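Bifunctional GH43-CE protein (Bacteroides eggerthii, PDB 6MLY) probably degrades arabinoxylan, pairing a family 43 glycoside hydrolase module, generally assigned beta-xylosidase activity, with a carbohydrate esterase module in one chain. Local coordinates at residues Asn23-Ala28 / Pro277-Val282; Asp40-Ser45 / Asp256-Arg261; Ser515-Glu520 / Leu538-Glu543; Leu575-Ala580 / Phe784-Ala789. All blocks are in the same frame, centred on the assembly; numbering follows the deposited sequence.

Contact 1 (Asn23-Ala28 / Pro277-Val282); sequences NPVIYA and PYLVPV
Val25 and Leu279 meet with their side chains crossed at about a right angle, both branches of the valine turned to the leucine. Val25 CG1, anti to its carbonyl carbon (chi1 -63°), approaches Leu279 CD1 at 3.8 Å, and Val25 CG2 stands 4.0 Å from Leu279 CG. Ile26 lies slantwise across the ring of Pro277, its CB 3.7 Å from Pro277 CG and its CD1 4.0 Å from the same carbon. Pro277 buries the most surface, its CD lying against Ile26 O and Ala28 O. On the other flank Pro24, which follows a cis peptide bond, brings its CB to within 3.9 Å of Tyr278 CE1 and also rests on Pro277 O. Asn23 lies beside the same tyrosine, but the setting of its amide is doubtful. An alanine in place of Tyr278 would take away the ring, so that Pro24 would probably lose its aromatic neighbour and Glu268 the weak bond it makes with the hydroxyl. The contact fastens the N-terminal loop that precedes strand 34-38 to an outer strand, 275-282, of a three-stranded sheet, probably the last blade of the five-bladed propeller usual in family 43. Backbone bonds from Tyr278 and Val280 tie that strand to 262-269, where Tyr265 packs on Leu279, while Tyr27 bonds through its backbone to Gly376.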
loop_
_atom_site.group_PDB
_atom_site.type_symbol
_atom_site.label_atom_id
_atom_site.label_comp_id
_atom_site.label_asym_id
_atom_site.label_seq_id
_atom_site.Cartn_x
_atom_site.Cartn_y
_atom_site.Cartn_z
ATOM N N ASN A 23 1.253 -23.503 -3.182
ATOM C CA ASN A 23 1.493 -22.572 -4.273
ATOM C C ASN A 23 0.749 -21.280 -3.939
ATOM O O ASN A 23 -0.353 -21.348 -3.401
ATOM C CB ASN A 23 1.050 -23.218 -5.592
ATOM C CG ASN A 23 1.137 -22.306 -6.797
ATOM O OD1 ASN A 23 0.556 -21.219 -6.796
ATOM N ND2 ASN A 23 1.837 -22.754 -7.831
ATOM N N PRO A 24 1.329 -20.107 -4.234
ATOM C CA PRO A 24 2.609 -19.901 -4.898
ATOM C C PRO A 24 3.831 -20.227 -4.028
ATOM O O PRO A 24 3.889 -19.809 -2.868
ATOM C CB PRO A 24 2.607 -18.399 -5.214
ATOM C CG PRO A 24 1.828 -17.805 -4.075
ATOM C CD PRO A 24 0.753 -18.832 -3.788
ATOM N N VAL A 25 4.794 -20.940 -4.626
ATOM C CA VAL A 25 5.986 -21.446 -3.936
ATOM C C VAL A 25 6.901 -20.279 -3.551
ATOM O O VAL A 25 7.678 -20.394 -2.600
ATOM C CB VAL A 25 6.739 -22.486 -4.790
ATOM C CG1 VAL A 25 5.883 -23.718 -5.043
ATOM C CG2 VAL A 25 7.252 -21.901 -6.100
ATOM N N ILE A 26 6.833 -19.190 -4.328
ATOM C CA ILE A 26 7.427 -17.901 -3.962
ATOM C C ILE A 26 6.361 -16.811 -4.125
ATOM O O ILE A 26 6.031 -16.429 -5.246
ATOM C CB ILE A 26 8.678 -17.589 -4.811
ATOM C CG1 ILE A 26 9.781 -18.635 -4.621
ATOM C CG2 ILE A 26 9.174 -16.173 -4.520
ATOM C CD1 ILE A 26 11.001 -18.409 -5.481
ATOM N N TYR A 27 5.839 -16.302 -3.004
ATOM C CA TYR A 27 4.898 -15.194 -3.044
ATOM C C TYR A 27 5.689 -13.880 -3.077
ATOM O O TYR A 27 5.726 -13.142 -2.088
ATOM C CB TYR A 27 3.929 -15.261 -1.860
ATOM C CG TYR A 27 2.548 -14.718 -2.136
ATOM C CD1 TYR A 27 1.425 -15.329 -1.599
ATOM C CD2 TYR A 27 2.352 -13.611 -2.948
ATOM C CE1 TYR A 27 0.149 -14.846 -1.845
ATOM C CE2 TYR A 27 1.083 -13.117 -3.206
ATOM C CZ TYR A 27 -0.023 -13.732 -2.649
ATOM O OH TYR A 27 -1.271 -13.235 -2.890
ATOM N N ALA A 28 6.325 -13.610 -4.223
ATOM C CA ALA A 28 7.157 -12.419 -4.419
ATOM C C ALA A 28 7.586 -12.317 -5.886
ATOM O O ALA A 28 7.496 -13.284 -6.641
ATOM C CB ALA A 28 8.362 -12.457 -3.511
ATOM N N PRO A 277 6.359 -16.741 -8.850
ATOM C CA PRO A 277 6.536 -18.142 -9.243
ATOM C C PRO A 277 5.439 -19.144 -8.845
ATOM O O PRO A 277 4.907 -19.085 -7.725
ATOM C CB PRO A 277 7.831 -18.519 -8.512
ATOM C CG PRO A 277 8.629 -17.243 -8.529
ATOM C CD PRO A 277 7.590 -16.173 -8.276
ATOM N N TYR A 278 5.145 -20.057 -9.785
ATOM C CA TYR A 278 4.183 -21.155 -9.654
ATOM C C TYR A 278 4.841 -22.459 -10.132
ATOM O O TYR A 278 5.522 -22.475 -11.160
ATOM C CB TYR A 278 2.932 -20.894 -10.500
ATOM C CG TYR A 278 1.842 -20.089 -9.836
ATOM C CD1 TYR A 278 2.077 -18.805 -9.371
ATOM C CD2 TYR A 278 0.556 -20.595 -9.702
ATOM C CE1 TYR A 278 1.076 -18.058 -8.772
ATOM C CE2 TYR A 278 -0.456 -19.861 -9.104
ATOM C CZ TYR A 278 -0.196 -18.586 -8.635
ATOM O OH TYR A 278 -1.182 -17.849 -8.047
ATOM N N LEU A 279 4.623 -23.544 -9.381
ATOM C CA LEU A 279 5.032 -24.888 -9.769
ATOM C C LEU A 279 3.782 -25.753 -9.976
ATOM O O LEU A 279 2.927 -25.829 -9.095
ATOM C CB LEU A 279 5.940 -25.469 -8.679
ATOM C CG LEU A 279 7.369 -24.928 -8.650
ATOM C CD1 LEU A 279 8.151 -25.513 -7.484
ATOM C CD2 LEU A 279 8.086 -25.217 -9.959
ATOM N N VAL A 280 3.706 -26.400 -11.149
ATOM C CA VAL A 280 2.593 -27.275 -11.544
ATOM C C VAL A 280 3.137 -28.683 -11.758
ATOM O O VAL A 280 4.129 -28.841 -12.465
ATOM C CB VAL A 280 1.903 -26.765 -12.826
ATOM C CG1 VAL A 280 0.733 -27.653 -13.226
ATOM C CG2 VAL A 280 1.454 -25.316 -12.696
ATOM N N PRO A 281 2.519 -29.748 -11.186
ATOM C CA PRO A 281 2.920 -31.125 -11.491
ATOM C C PRO A 281 2.679 -31.466 -12.969
ATOM O O PRO A 281 1.709 -30.989 -13.562
ATOM C CB PRO A 281 2.036 -32.010 -10.593
ATOM C CG PRO A 281 1.488 -31.060 -9.540
ATOM C CD PRO A 281 1.429 -29.697 -10.201
ATOM N N VAL A 282 3.562 -32.292 -13.541
ATOM C CA VAL A 282 3.492 -32.656 -14.956
ATOM C C VAL A 282 3.439 -34.183 -15.083
ATOM O O VAL A 282 4.155 -34.896 -14.382
ATOM C CB VAL A 282 4.677 -32.057 -15.737
ATOM C CG1 VAL A 282 4.654 -32.464 -17.202
ATOM C CG2 VAL A 282 4.722 -30.540 -15.598
#

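Contact 2 (Asp40-Ser45 / Asp256-Arg261); sequences DTYYMS and DTPDGR
Tyr42 sets the hydroxyl end of its ring against Thr257 and Pro258 in a small, partly buried packing contact between strand 41-45 and the tight turn of the hairpin 250-256/262-269. With CG anti to the carbonyl carbon (chi1 -64°), the ring extends to the turn: OH lies 3.2 Å from Thr257 CG2 and 3.6 Å from Pro258 CD. The ring edge, at CE2, comes 3.4 Å from Asp256 O, near the ring plane. No hydrogen bond crosses. The turn is held by its own bonds, a type I turn from Thr257 to Gly260 with the G1 bulge of a 3:5 hairpin. Thr257 N bonds to Arg261 O (2.9 Å) and Gly260 N to Thr257 O, and positive phi at Gly260 suits a residue without a side chain. Thr257 OG1 accepts from Arg261 N (2.8 Å), which fixes the threonine's rotation and leaves its methyl for the tyrosine. Arg261 also holds Asp259 in a salt bridge, NH2 to OD1 at 3.0 Å, edge-on in the guanidinium plane. Around this, Arg37 of strand 34-38 pairs with Asp256 and touches Tyr42 and Pro258, while Tyr42 bonds through its backbone to Ser60 of strand 56-60, within the four-stranded sheet.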
loop_
_atom_site.group_PDB
_atom_site.type_symbol
_atom_site.label_atom_id
_atom_site.label_comp_id
_atom_site.label_asym_id
_atom_site.label_seq_id
_atom_site.Cartn_x
_atom_site.Cartn_y
_atom_site.Cartn_z
ATOM N N ASP A 40 21.300 -32.964 -6.671
ATOM C CA ASP A 40 20.312 -32.785 -5.603
ATOM C C ASP A 40 19.938 -31.301 -5.472
ATOM O O ASP A 40 18.999 -30.963 -4.737
ATOM C CB ASP A 40 20.848 -33.338 -4.277
ATOM C CG ASP A 40 20.899 -34.860 -4.213
ATOM O OD1 ASP A 40 22.019 -35.416 -4.065
ATOM O OD2 ASP A 40 19.820 -35.487 -4.309
ATOM N N THR A 41 20.663 -30.428 -6.184
ATOM C CA THR A 41 20.485 -28.975 -6.118
ATOM C C THR A 41 19.579 -28.495 -7.256
ATOM O O THR A 41 19.522 -29.114 -8.308
ATOM C CB THR A 41 21.832 -28.256 -6.228
ATOM O OG1 THR A 41 22.749 -28.890 -5.338
ATOM C CG2 THR A 41 21.742 -26.780 -5.921
ATOM N N TYR A 42 18.878 -27.381 -7.022
ATOM C CA TYR A 42 18.144 -26.656 -8.055
ATOM C C TYR A 42 18.707 -25.236 -8.145
ATOM O O TYR A 42 19.129 -24.671 -7.145
ATOM C CB TYR A 42 16.646 -26.625 -7.748
ATOM C CG TYR A 42 15.961 -27.968 -7.739
ATOM C CD1 TYR A 42 15.812 -28.684 -6.563
ATOM C CD2 TYR A 42 15.444 -28.520 -8.904
ATOM C CE1 TYR A 42 15.178 -29.917 -6.543
ATOM C CE2 TYR A 42 14.808 -29.751 -8.901
ATOM C CZ TYR A 42 14.679 -30.456 -7.717
ATOM O OH TYR A 42 14.050 -31.666 -7.690
ATOM N N TYR A 43 18.721 -24.672 -9.354
ATOM C CA TYR A 43 19.194 -23.316 -9.571
ATOM C C TYR A 43 18.227 -22.582 -10.496
ATOM O O TYR A 43 17.528 -23.196 -11.291
ATOM C CB TYR A 43 20.604 -23.311 -10.160
ATOM C CG TYR A 43 21.692 -23.627 -9.169
ATOM C CD1 TYR A 43 22.001 -22.742 -8.149
ATOM C CD2 TYR A 43 22.424 -24.801 -9.260
ATOM C CE1 TYR A 43 23.006 -23.017 -7.236
ATOM C CE2 TYR A 43 23.433 -25.092 -8.357
ATOM C CZ TYR A 43 23.722 -24.199 -7.339
ATOM O OH TYR A 43 24.712 -24.480 -6.443
ATOM N N MET A 44 18.223 -21.253 -10.380
ATOM C CA MET A 44 17.246 -20.419 -11.049
ATOM C C MET A 44 17.777 -18.982 -11.149
ATOM O O MET A 44 18.055 -18.350 -10.131
ATOM C CB MET A 44 15.921 -20.432 -10.279
ATOM C CG MET A 44 14.956 -19.339 -10.695
ATOM S SD MET A 44 13.935 -18.775 -9.319
ATOM C CE MET A 44 14.129 -17.005 -9.507
ATOM N N SER A 45 17.916 -18.500 -12.394
ATOM C CA SER A 45 18.160 -17.091 -12.703
ATOM C C SER A 45 16.812 -16.364 -12.785
ATOM O O SER A 45 15.753 -16.985 -12.695
ATOM C CB SER A 45 18.966 -16.943 -13.976
ATOM O OG SER A 45 18.210 -17.340 -15.107
ATOM N N ASP A 256 12.824 -31.459 -13.578
ATOM C CA ASP A 256 12.569 -32.796 -13.080
ATOM C C ASP A 256 13.192 -32.917 -11.688
ATOM O O ASP A 256 14.008 -32.086 -11.302
ATOM C CB ASP A 256 13.103 -33.857 -14.049
ATOM C CG ASP A 256 14.614 -33.851 -14.248
ATOM O OD1 ASP A 256 15.225 -32.758 -14.169
ATOM O OD2 ASP A 256 15.169 -34.946 -14.496
ATOM N N THR A 257 12.778 -33.952 -10.953
ATOM C CA THR A 257 13.339 -34.294 -9.655
ATOM C C THR A 257 14.194 -35.547 -9.812
ATOM O O THR A 257 13.933 -36.356 -10.697
ATOM C CB THR A 257 12.235 -34.503 -8.607
ATOM O OG1 THR A 257 11.445 -35.628 -8.998
ATOM C CG2 THR A 257 11.343 -33.294 -8.433
ATOM N N PRO A 258 15.218 -35.765 -8.955
ATOM C CA PRO A 258 16.047 -36.970 -9.039
ATOM C C PRO A 258 15.251 -38.287 -9.088
ATOM O O PRO A 258 15.704 -39.244 -9.715
ATOM C CB PRO A 258 16.938 -36.918 -7.782
ATOM C CG PRO A 258 16.364 -35.803 -6.921
ATOM C CD PRO A 258 15.648 -34.870 -7.872
ATOM N N ASP A 259 14.079 -38.322 -8.443
ATOM C CA ASP A 259 13.237 -39.521 -8.394
ATOM C C ASP A 259 12.283 -39.562 -9.599
ATOM O O ASP A 259 11.560 -40.539 -9.769
ATOM C CB ASP A 259 12.466 -39.611 -7.075
ATOM C CG ASP A 259 11.452 -38.498 -6.884
ATOM O OD1 ASP A 259 11.880 -37.365 -6.582
ATOM O OD2 ASP A 259 10.246 -38.772 -7.056
ATOM N N GLY A 260 12.269 -38.499 -10.411
ATOM C CA GLY A 260 11.697 -38.540 -11.759
ATOM C C GLY A 260 10.328 -37.883 -11.870
ATOM O O GLY A 260 9.664 -38.034 -12.894
ATOM N N ARG A 261 9.903 -37.152 -10.831
ATOM C CA ARG A 261 8.674 -36.348 -10.888
ATOM C C ARG A 261 8.945 -35.083 -11.712
ATOM O O ARG A 261 10.023 -34.498 -11.610
ATOM C CB ARG A 261 8.192 -35.968 -9.484
ATOM C CG ARG A 261 7.621 -37.124 -8.677
ATOM C CD ARG A 261 7.450 -36.743 -7.220
ATOM N NE ARG A 261 8.735 -36.478 -6.587
ATOM C CZ ARG A 261 8.897 -35.792 -5.463
ATOM N NH1 ARG A 261 7.857 -35.224 -4.874
ATOM N NH2 ARG A 261 10.105 -35.673 -4.939
#

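Contact 3 (Ser515-Glu520 / Leu538-Glu543); sequences SDCRWE and LPDMDE
Leu538 and Cys517 share the one hydrogen bond that crosses between the segments, Leu538 N to Cys517 O, 3.2 Å long and fairly straight at 161°. The apolar part belongs to Leu538 and Trp519. The leucine meets the edge of the indole: its CG lies 3.8 Å from Trp519 CZ3, near the ring plane, and its CD1 stands at the same distance from Trp519 CH2. A chi1 of -54° sets the indole beside the backbone N of Trp519 and brings its six-membered ring against the leucine, and Tyr615 meets the indole edge-to-face. A third element is polar and loose, Cys517 SG standing 3.7 Å from Asp540 OD1 at the exposed margin. Arg518 and Asp516 find their partners within 515-520 or on the neighbouring domain. Arg518 grips Glu520 side-on, NE and NH2 both on OE2, each at 2.9 Å, and it also makes a cation-pi contact with Tyr460, while Asp516 is in a salt bridge with Arg451. Tyr460 and Arg451 belong to the concanavalin-like domain, whereas strand 518-523 joins the esterase sheet beside 533-537. The chemistry implies a light surface seam in which a single backbone bond and a leucine on an indole edge join the segments, while the Asp516-Arg451 salt bridge, with Arg518 on Tyr460, ties the incoming chain to the concanavalin-like domain.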
loop_
_atom_site.group_PDB
_atom_site.type_symbol
_atom_site.label_atom_id
_atom_site.label_comp_id
_atom_site.label_asym_id
_atom_site.label_seq_id
_atom_site.Cartn_x
_atom_site.Cartn_y
_atom_site.Cartn_z
ATOM N N SER A 515 -0.215 -6.075 11.359
ATOM C CA SER A 515 -0.954 -5.636 12.561
ATOM C C SER A 515 -2.460 -5.873 12.384
ATOM O O SER A 515 -3.111 -6.438 13.264
ATOM C CB SER A 515 -0.671 -4.192 12.885
ATOM O OG SER A 515 -1.202 -3.334 11.885
ATOM N N ASP A 516 -2.992 -5.446 11.233
ATOM C CA ASP A 516 -4.423 -5.425 10.981
ATOM C C ASP A 516 -5.065 -4.587 12.094
ATOM O O ASP A 516 -5.926 -5.066 12.825
ATOM C CB ASP A 516 -5.008 -6.840 10.866
ATOM C CG ASP A 516 -5.370 -7.285 9.453
ATOM O OD1 ASP A 516 -5.564 -6.406 8.580
ATOM O OD2 ASP A 516 -5.480 -8.513 9.240
ATOM N N CYS A 517 -4.561 -3.354 12.235
ATOM C CA CYS A 517 -5.125 -2.301 13.072
ATOM C C CYS A 517 -5.538 -1.115 12.189
ATOM O O CYS A 517 -5.791 -0.028 12.694
ATOM C CB CYS A 517 -4.116 -1.816 14.109
ATOM S SG CYS A 517 -3.434 -3.130 15.152
ATOM N N ARG A 518 -5.584 -1.341 10.869
ATOM C CA ARG A 518 -5.883 -0.315 9.867
ATOM C C ARG A 518 -6.454 -0.997 8.622
ATOM O O ARG A 518 -5.790 -1.830 8.011
ATOM C CB ARG A 518 -4.630 0.484 9.483
ATOM C CG ARG A 518 -4.689 1.969 9.819
ATOM C CD ARG A 518 -3.386 2.712 9.545
ATOM N NE ARG A 518 -3.298 3.413 8.231
ATOM C CZ ARG A 518 -2.153 4.035 7.721
ATOM N NH1 ARG A 518 -1.026 3.951 8.416
ATOM N NH2 ARG A 518 -2.178 4.780 6.592
ATOM N N TRP A 519 -7.700 -0.656 8.287
ATOM C CA TRP A 519 -8.280 -0.918 6.982
ATOM C C TRP A 519 -8.837 0.401 6.450
ATOM O O TRP A 519 -9.729 0.970 7.064
ATOM C CB TRP A 519 -9.394 -1.967 7.054
ATOM C CG TRP A 519 -9.025 -3.265 7.698
ATOM C CD1 TRP A 519 -8.718 -4.431 7.065
ATOM C CD2 TRP A 519 -8.977 -3.548 9.109
ATOM N NE1 TRP A 519 -8.463 -5.416 7.981
ATOM C CE2 TRP A 519 -8.617 -4.906 9.243
ATOM C CE3 TRP A 519 -9.200 -2.792 10.267
ATOM C CZ2 TRP A 519 -8.465 -5.518 10.487
ATOM C CZ3 TRP A 519 -9.054 -3.398 11.497
ATOM C CH2 TRP A 519 -8.692 -4.743 11.602
ATOM N N GLU A 520 -8.307 0.883 5.326
ATOM C CA GLU A 520 -8.811 2.108 4.718
ATOM C C GLU A 520 -9.551 1.765 3.420
ATOM O O GLU A 520 -9.441 0.655 2.913
ATOM C CB GLU A 520 -7.671 3.100 4.482
ATOM C CG GLU A 520 -7.060 3.623 5.770
ATOM C CD GLU A 520 -6.032 4.737 5.594
ATOM O OE1 GLU A 520 -6.216 5.574 4.682
ATOM O OE2 GLU A 520 -5.041 4.757 6.365
ATOM N N LEU A 538 -8.110 0.339 14.862
ATOM C CA LEU A 538 -8.169 -0.233 16.217
ATOM C C LEU A 538 -6.986 0.264 17.043
ATOM O O LEU A 538 -5.939 0.601 16.493
ATOM C CB LEU A 538 -8.157 -1.764 16.150
ATOM C CG LEU A 538 -9.084 -2.401 15.118
ATOM C CD1 LEU A 538 -9.085 -3.918 15.258
ATOM C CD2 LEU A 538 -10.497 -1.855 15.222
ATOM N N PRO A 539 -7.113 0.313 18.390
ATOM C CA PRO A 539 -5.957 0.494 19.267
ATOM C C PRO A 539 -5.042 -0.729 19.148
ATOM O O PRO A 539 -5.541 -1.844 19.005
ATOM C CB PRO A 539 -6.537 0.584 20.686
ATOM C CG PRO A 539 -8.026 0.816 20.485
ATOM C CD PRO A 539 -8.368 0.199 19.145
ATOM N N ASP A 540 -3.725 -0.505 19.223
ATOM C CA ASP A 540 -2.737 -1.560 19.015
ATOM C C ASP A 540 -2.574 -2.401 20.293
ATOM O O ASP A 540 -1.907 -3.430 20.259
ATOM C CB ASP A 540 -1.404 -0.983 18.531
ATOM C CG ASP A 540 -0.698 -1.855 17.502
ATOM O OD1 ASP A 540 -0.736 -3.095 17.652
ATOM O OD2 ASP A 540 -0.128 -1.289 16.548
ATOM N N MET A 541 -3.177 -1.963 21.410
ATOM C CA MET A 541 -3.260 -2.761 22.644
ATOM C C MET A 541 -4.178 -3.969 22.399
ATOM O O MET A 541 -5.389 -3.799 22.279
ATOM C CB MET A 541 -3.812 -1.921 23.804
ATOM N N ASP A 542 -3.586 -5.175 22.341
ATOM C CA ASP A 542 -4.253 -6.432 21.917
ATOM C C ASP A 542 -5.395 -6.794 22.878
ATOM O O ASP A 542 -5.151 -7.179 24.023
ATOM C CB ASP A 542 -3.251 -7.589 21.832
ATOM N N GLU A 543 -6.638 -6.681 22.387
ATOM C CA GLU A 543 -7.863 -6.956 23.156
ATOM C C GLU A 543 -8.929 -7.513 22.211
ATOM O O GLU A 543 -9.057 -7.051 21.080
ATOM C CB GLU A 543 -8.351 -5.685 23.858
#

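Contact 4 (Leu575-Ala580 / Phe784-Ala789); sequences LDKGFA and FFAREA
Phe579 and Lys577 reach helix 775-789 from the junction of helix 563-577 and strand 579-584, the nearest alpha carbons, Lys577 CA and Ala786 CA, being 7.7 Å apart. Phe579 comes edge-first: the rim of its ring meets the helix. Its CZ lies 3.4 Å from Phe785 O and 3.6 Å from Ala786 N, both near the ring plane, and touches Phe785 CB at 3.7 Å. CE2 packs on Ala789 CB at 3.9 Å, one turn along, chi1 of -80° directing the ring at the groove between these residues. The two phenylalanine side chains cross at about a right angle, and the ring of Phe785 leads away to Val549 and Val673. The setting is that of an alpha/beta-hydrolase fold, in which helices cover a largely parallel sheet; here the C-terminal helix packs beside strand 579-584, whose neighbour in parallel is 546-552. A Schellman motif ends helix 563-577: Phe579 N bonds to Leu574 O, and Gly578, at positive phi, serves as the C-prime residue, turning the chain sharply into the strand. Putting an alanine at Phe579 would remove the ring, and the side of the helix at Phe785 and Ala789 would probably be left with a gap facing the strand. Lys577, bent at chi2 (65°), lays CE on Ala786 CB at 3.4 Å. Arg787 is turned away from this interface and forms a salt bridge with Glu758, and Ala789 O accepts from Lys547 NZ.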
loop_
_atom_site.group_PDB
_atom_site.type_symbol
_atom_site.label_atom_id
_atom_site.label_comp_id
_atom_site.label_asym_id
_atom_site.label_seq_id
_atom_site.Cartn_x
_atom_site.Cartn_y
_atom_site.Cartn_z
ATOM N N LEU A 575 -8.119 6.798 20.117
ATOM C CA LEU A 575 -7.374 5.532 20.022
ATOM C C LEU A 575 -6.601 5.246 21.319
ATOM O O LEU A 575 -6.457 4.081 21.700
ATOM C CB LEU A 575 -6.428 5.590 18.817
ATOM C CG LEU A 575 -7.073 5.290 17.464
ATOM C CD1 LEU A 575 -6.219 5.814 16.319
ATOM C CD2 LEU A 575 -7.330 3.799 17.297
ATOM N N ASP A 576 -6.104 6.298 21.982
ATOM C CA ASP A 576 -5.325 6.167 23.222
ATOM C C ASP A 576 -6.228 5.722 24.386
ATOM O O ASP A 576 -5.755 5.071 25.321
ATOM C CB ASP A 576 -4.611 7.476 23.574
ATOM C CG ASP A 576 -3.538 7.900 22.583
ATOM O OD1 ASP A 576 -2.685 7.058 22.243
ATOM O OD2 ASP A 576 -3.560 9.076 22.167
ATOM N N LYS A 577 -7.515 6.091 24.336
ATOM C CA LYS A 577 -8.478 5.770 25.398
ATOM C C LYS A 577 -8.919 4.301 25.304
ATOM O O LYS A 577 -9.350 3.726 26.311
ATOM C CB LYS A 577 -9.699 6.690 25.313
ATOM C CG LYS A 577 -10.620 6.659 26.528
ATOM C CD LYS A 577 -9.989 7.184 27.807
ATOM C CE LYS A 577 -11.001 7.374 28.919
ATOM N NZ LYS A 577 -10.364 7.789 30.190
ATOM N N GLY A 578 -8.827 3.720 24.097
ATOM C CA GLY A 578 -9.150 2.306 23.836
ATOM C C GLY A 578 -10.339 2.112 22.902
ATOM O O GLY A 578 -10.966 1.044 22.915
ATOM N N PHE A 579 -10.638 3.126 22.078
ATOM C CA PHE A 579 -11.784 3.106 21.169
ATOM C C PHE A 579 -11.334 2.725 19.754
ATOM O O PHE A 579 -10.341 3.250 19.243
ATOM C CB PHE A 579 -12.477 4.468 21.118
ATOM C CG PHE A 579 -13.411 4.747 22.269
ATOM C CD1 PHE A 579 -13.092 5.694 23.234
ATOM C CD2 PHE A 579 -14.617 4.071 22.379
ATOM C CE1 PHE A 579 -13.956 5.948 24.287
ATOM C CE2 PHE A 579 -15.482 4.331 23.429
ATOM C CZ PHE A 579 -15.147 5.264 24.382
ATOM N N ALA A 580 -12.089 1.818 19.127
ATOM C CA ALA A 580 -12.007 1.620 17.691
ATOM C C ALA A 580 -12.593 2.860 17.016
ATOM O O ALA A 580 -13.616 3.371 17.454
ATOM C CB ALA A 580 -12.744 0.369 17.282
ATOM N N PHE A 784 -16.395 11.557 28.042
ATOM C CA PHE A 784 -17.837 11.346 27.868
ATOM C C PHE A 784 -18.086 9.990 27.189
ATOM O O PHE A 784 -18.839 9.162 27.710
ATOM C CB PHE A 784 -18.461 12.515 27.099
ATOM C CG PHE A 784 -19.864 12.268 26.604
ATOM C CD1 PHE A 784 -20.861 11.850 27.472
ATOM C CD2 PHE A 784 -20.190 12.458 25.271
ATOM C CE1 PHE A 784 -22.147 11.612 27.012
ATOM C CE2 PHE A 784 -21.475 12.224 24.813
ATOM C CZ PHE A 784 -22.451 11.800 25.683
ATOM N N PHE A 785 -17.441 9.761 26.037
ATOM C CA PHE A 785 -17.588 8.493 25.305
ATOM C C PHE A 785 -17.189 7.318 26.214
ATOM O O PHE A 785 -17.836 6.266 26.180
ATOM C CB PHE A 785 -16.798 8.522 23.992
ATOM C CG PHE A 785 -17.441 9.307 22.873
ATOM C CD1 PHE A 785 -18.780 9.130 22.548
ATOM C CD2 PHE A 785 -16.703 10.211 22.123
ATOM C CE1 PHE A 785 -19.364 9.849 21.516
ATOM C CE2 PHE A 785 -17.289 10.928 21.088
ATOM C CZ PHE A 785 -18.617 10.742 20.783
ATOM N N ALA A 786 -16.152 7.524 27.038
ATOM C CA ALA A 786 -15.641 6.531 28.000
ATOM C C ALA A 786 -16.669 6.222 29.103
ATOM O O ALA A 786 -16.793 5.070 29.515
ATOM C CB ALA A 786 -14.345 7.024 28.596
ATOM N N ARG A 787 -17.377 7.246 29.594
ATOM C CA ARG A 787 -18.357 7.085 30.688
ATOM C C ARG A 787 -19.567 6.275 30.204
ATOM O O ARG A 787 -20.083 5.420 30.930
ATOM C CB ARG A 787 -18.827 8.442 31.224
ATOM C CG ARG A 787 -17.946 9.036 32.314
ATOM C CD ARG A 787 -18.595 10.258 32.934
ATOM N NE ARG A 787 -18.906 11.294 31.953
ATOM C CZ ARG A 787 -18.136 12.348 31.687
ATOM N NH1 ARG A 787 -16.960 12.485 32.276
ATOM N NH2 ARG A 787 -18.550 13.268 30.833
ATOM N N GLU A 788 -20.010 6.568 28.976
ATOM C CA GLU A 788 -21.187 5.941 28.370
ATOM C C GLU A 788 -20.844 4.518 27.891
ATOM O O GLU A 788 -21.744 3.726 27.629
ATOM C CB GLU A 788 -21.704 6.796 27.206
ATOM C CG GLU A 788 -22.033 8.239 27.567
ATOM C CD GLU A 788 -23.347 8.470 28.296
ATOM O OE1 GLU A 788 -24.355 7.836 27.925
ATOM O OE2 GLU A 788 -23.361 9.292 29.230
ATOM N N ALA A 789 -19.547 4.202 27.771
ATOM C CA ALA A 789 -19.083 2.915 27.249
ATOM C C ALA A 789 -18.572 2.009 28.380
ATOM O O ALA A 789 -18.984 0.850 28.474
ATOM C CB ALA A 789 -18.012 3.152 26.212
#

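Contacts 1 and 2 belong to the glycoside hydrolase module and serve the same three-stranded sheet, contact 1 at strand 275-282 and contact 2 at the turn between its other two strands; their centres are 14 Å apart. Contact 1 is buried and mainly apolar, whereas contact 2 is partly exposed, with its polar bonds kept inside the turn. Contacts 3 and 4 reach the esterase sheet and touch, Pro539 packing on Gly578 and Leu575. Contact 3 is a surface contact and the one of the four with a clear hydrogen bond across; contact 4 is partly buried and edge-on aromatic. Contacts 2 and 4 lie farthest apart, about 58 Å between centres.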